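Local coordinates for Myo-inositol 2-dehydrogenase (Lactobacillus plantarum WCFS1, PDB 3CEA), which probably catalyses the NAD-dependent oxidation of myo-inositol at its 2-hydroxyl, as an enzyme of the Gfo/Idh/MocA oxidoreductase family, at residues A[220-232]-A[236-248]. Residues are numbered along the deposited sequence; the frame is centred on the assembly and turned at random.
Sequences IGEFETGVAQLKM and VIATLIGGRHAAH
G226 and G242, A228 and L240, and L230 and A238 form successive hydrogen-bonded pairs of an antiparallel hairpin, strands 225-232 and 237-243 running at 167° to each other, and M232 N adds a last bond to V236 O near the turn. The two faces of such a hairpin can be put to different uses. On one, L230 and L240 sit diagonally across the strands and meet at about a right angle, CD1 of L230 lying 4.0 Å from CD1 of L240, which also touches CB of A228 at 4.1 Å. Helix 182-198 packs over this apolar face, with F183 against A228 and I194 against L240 and M232. On the other, V227 and I241 lie side by side, and CG1 of V227 lies 4.0 Å from CG1 of I241. A water bridges Q229 OE1 and T239 OG1, and T239 OG1 also hydrogen-bonds to OH of Y155 in the same chain. A second subunit packs here, its Q229 against Q229 and its own Y155 against I241.

Beyond the paired strands, E224 turns its carboxylate back to R244 and H245. With CG anti to the backbone N (chi1 -168°) and a bend at chi2, OE2 accepts a hydrogen bond from R244 N at 2.8 Å, on its anti side and 23° out of the carboxylate plane, and a water links OE2 to H245 N. With an alanine here, R244 N would probably lose its acceptor and the water the carboxylate end of its bridge, leaving the corner at R244 less firmly held. R244 makes a salt bridge to D185, and its side chain lies about 8 Å from a bound NAD. A classic beta bulge sets E224 and T225 together opposite S210 of strand 202-210, and the hairpin lies inside the mixed sheet of the C-terminal domain characteristic of Gfo/Idh/MocA enzymes, one face against a helix and the other at a subunit interface.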
# COMPACT_ATOMS: atom_id res chain seq x y z
N ILE A 220 23.84 11.83 28.91
CA ILE A 220 24.72 12.59 28.01
C ILE A 220 24.07 13.88 27.52
O ILE A 220 24.52 14.49 26.54
CB ILE A 220 25.25 11.74 26.82
CG1 ILE A 220 24.10 11.16 25.99
CG2 ILE A 220 26.20 10.64 27.32
CD1 ILE A 220 24.49 10.75 24.57
N GLY A 221 23.00 14.30 28.20
CA GLY A 221 22.31 15.55 27.90
C GLY A 221 21.53 15.56 26.60
O GLY A 221 21.34 16.62 25.99
N GLU A 222 21.09 14.38 26.17
CA GLU A 222 20.36 14.23 24.91
C GLU A 222 18.89 13.86 25.14
O GLU A 222 18.55 13.23 26.15
CB GLU A 222 21.04 13.18 24.03
CG GLU A 222 22.33 13.65 23.36
CD GLU A 222 22.10 14.35 22.02
OE1 GLU A 222 20.95 14.37 21.52
OE2 GLU A 222 23.09 14.87 21.46
N PHE A 223 18.03 14.26 24.21
CA PHE A 223 16.62 13.87 24.22
C PHE A 223 16.31 12.94 23.06
O PHE A 223 16.68 13.22 21.91
CB PHE A 223 15.71 15.09 24.16
CG PHE A 223 15.80 15.98 25.37
CD1 PHE A 223 15.18 15.62 26.56
CD2 PHE A 223 16.50 17.18 25.31
CE1 PHE A 223 15.27 16.44 27.69
CE2 PHE A 223 16.59 18.01 26.42
CZ PHE A 223 15.98 17.64 27.62
N GLU A 224 15.64 11.83 23.35
CA GLU A 224 15.30 10.83 22.34
C GLU A 224 14.41 11.39 21.23
O GLU A 224 14.68 11.18 20.05
CB GLU A 224 14.65 9.60 22.99
CG GLU A 224 14.53 8.39 22.06
CD GLU A 224 13.31 8.45 21.16
OE1 GLU A 224 12.21 8.76 21.67
OE2 GLU A 224 13.44 8.19 19.95
N THR A 225 13.35 12.11 21.62
CA THR A 225 12.39 12.65 20.67
C THR A 225 12.27 14.16 20.80
O THR A 225 12.32 14.70 21.90
CB THR A 225 11.00 11.97 20.81
OG1 THR A 225 11.11 10.58 20.51
CG2 THR A 225 9.96 12.59 19.87
N GLY A 226 12.13 14.83 19.66
CA GLY A 226 11.86 16.26 19.63
C GLY A 226 10.73 16.55 18.67
O GLY A 226 10.83 16.24 17.48
N VAL A 227 9.65 17.12 19.19
CA VAL A 227 8.53 17.53 18.35
C VAL A 227 8.44 19.05 18.35
O VAL A 227 8.40 19.68 19.41
CB VAL A 227 7.18 16.92 18.83
CG1 VAL A 227 6.07 17.22 17.84
CG2 VAL A 227 7.31 15.41 19.04
N ALA A 228 8.43 19.64 17.16
CA ALA A 228 8.31 21.08 17.00
C ALA A 228 7.14 21.47 16.11
O ALA A 228 6.90 20.84 15.09
CB ALA A 228 9.60 21.67 16.45
N GLN A 229 6.41 22.51 16.52
CA GLN A 229 5.43 23.14 15.66
C GLN A 229 5.91 24.55 15.31
O GLN A 229 6.50 25.23 16.15
CB GLN A 229 4.05 23.19 16.32
CG GLN A 229 2.92 23.60 15.37
CD GLN A 229 1.54 23.35 15.95
OE1 GLN A 229 1.20 22.22 16.30
NE2 GLN A 229 0.75 24.41 16.05
N LEU A 230 5.67 24.96 14.06
CA LEU A 230 6.20 26.23 13.55
C LEU A 230 5.13 27.08 12.86
O LEU A 230 4.28 26.56 12.13
CB LEU A 230 7.36 25.99 12.57
CG LEU A 230 8.56 25.09 12.91
CD1 LEU A 230 9.38 24.84 11.66
CD2 LEU A 230 9.44 25.67 14.01
N LYS A 231 5.21 28.38 13.08
CA LYS A 231 4.39 29.35 12.37
C LYS A 231 5.27 29.98 11.30
O LYS A 231 6.33 30.52 11.61
CB LYS A 231 3.85 30.40 13.34
CG LYS A 231 2.78 31.31 12.76
CD LYS A 231 2.35 32.37 13.77
CE LYS A 231 1.21 33.23 13.20
NZ LYS A 231 0.77 34.28 14.15
N MSE A 232 4.83 29.91 10.04
CA MSE A 232 5.60 30.49 8.93
C MSE A 232 5.17 31.93 8.65
O MSE A 232 4.09 32.36 9.05
CB MSE A 232 5.48 29.63 7.66
CG MSE A 232 5.80 28.15 7.85
SE MSE A 232 7.60 27.77 8.46
CE MSE A 232 8.58 28.27 6.86
N VAL A 236 1.66 29.37 6.68
CA VAL A 236 1.87 27.93 6.70
C VAL A 236 2.22 27.42 8.11
O VAL A 236 2.89 28.10 8.89
CB VAL A 236 2.95 27.50 5.65
CG1 VAL A 236 3.20 26.00 5.69
CG2 VAL A 236 2.52 27.93 4.25
N ILE A 237 1.74 26.22 8.43
CA ILE A 237 2.03 25.59 9.71
C ILE A 237 2.84 24.32 9.45
O ILE A 237 2.63 23.65 8.45
CB ILE A 237 0.74 25.28 10.50
CG1 ILE A 237 -0.13 26.54 10.61
CG2 ILE A 237 1.07 24.74 11.89
CD1 ILE A 237 -1.61 26.27 10.82
N ALA A 238 3.78 24.01 10.33
CA ALA A 238 4.63 22.84 10.14
C ALA A 238 4.93 22.12 11.44
O ALA A 238 5.05 22.74 12.50
CB ALA A 238 5.93 23.23 9.43
N THR A 239 5.05 20.80 11.35
CA THR A 239 5.47 19.96 12.46
C THR A 239 6.75 19.24 12.06
O THR A 239 6.87 18.76 10.93
CB THR A 239 4.39 18.91 12.82
OG1 THR A 239 3.17 19.58 13.14
CG2 THR A 239 4.82 18.06 14.01
N LEU A 240 7.71 19.19 12.98
CA LEU A 240 8.94 18.43 12.79
C LEU A 240 9.09 17.41 13.91
O LEU A 240 8.92 17.75 15.09
CB LEU A 240 10.17 19.34 12.80
CG LEU A 240 10.18 20.69 12.11
CD1 LEU A 240 11.28 21.54 12.71
CD2 LEU A 240 10.35 20.56 10.60
N ILE A 241 9.41 16.18 13.54
CA ILE A 241 9.68 15.14 14.52
C ILE A 241 11.03 14.47 14.28
O ILE A 241 11.28 13.92 13.20
CB ILE A 241 8.54 14.09 14.57
CG1 ILE A 241 7.23 14.76 14.96
CG2 ILE A 241 8.90 12.95 15.54
CD1 ILE A 241 6.12 13.81 15.31
N GLY A 242 11.89 14.56 15.28
CA GLY A 242 13.17 13.87 15.27
C GLY A 242 13.15 12.80 16.33
O GLY A 242 12.79 13.06 17.48
N GLY A 243 13.53 11.58 15.95
CA GLY A 243 13.54 10.45 16.86
C GLY A 243 14.69 9.50 16.61
O GLY A 243 15.38 9.61 15.58
N ARG A 244 14.90 8.58 17.54
CA ARG A 244 16.03 7.65 17.50
C ARG A 244 15.65 6.23 17.96
O ARG A 244 16.53 5.42 18.24
CB ARG A 244 17.18 8.17 18.36
CG ARG A 244 17.48 9.65 18.20
CD ARG A 244 18.95 9.93 18.38
NE ARG A 244 19.31 11.28 17.95
CZ ARG A 244 19.65 11.63 16.71
NH1 ARG A 244 19.70 10.72 15.74
NH2 ARG A 244 19.96 12.89 16.44
N HIS A 245 14.35 5.93 18.01
CA HIS A 245 13.89 4.68 18.61
C HIS A 245 12.75 3.97 17.86
O HIS A 245 11.89 3.34 18.48
CB HIS A 245 13.49 4.91 20.07
CG HIS A 245 13.99 3.86 21.01
ND1 HIS A 245 13.24 2.76 21.36
CD2 HIS A 245 15.17 3.74 21.67
CE1 HIS A 245 13.93 2.01 22.20
NE2 HIS A 245 15.11 2.59 22.40
N ALA A 246 12.75 4.06 16.53
CA ALA A 246 11.79 3.32 15.71
C ALA A 246 12.17 1.84 15.64
O ALA A 246 13.35 1.49 15.56
CB ALA A 246 11.68 3.91 14.32
N ALA A 247 11.15 0.97 15.67
CA ALA A 247 11.35 -0.47 15.60
C ALA A 247 11.48 -0.99 14.16
O ALA A 247 12.24 -1.93 13.91
CB ALA A 247 10.24 -1.20 16.34
N HIS A 248 10.74 -0.38 13.23
CA HIS A 248 10.67 -0.87 11.85
C HIS A 248 11.90 -0.56 10.99
O HIS A 248 12.29 -1.37 10.15
CB HIS A 248 9.39 -0.39 11.16
CG HIS A 248 9.31 1.09 10.96
ND1 HIS A 248 9.16 1.98 12.00
CD2 HIS A 248 9.32 1.83 9.83
CE1 HIS A 248 9.11 3.21 11.52
NE2 HIS A 248 9.19 3.15 10.20
O HOH W 1 11.75 7.31 18.13
O HOH W 2 2.42 19.90 15.85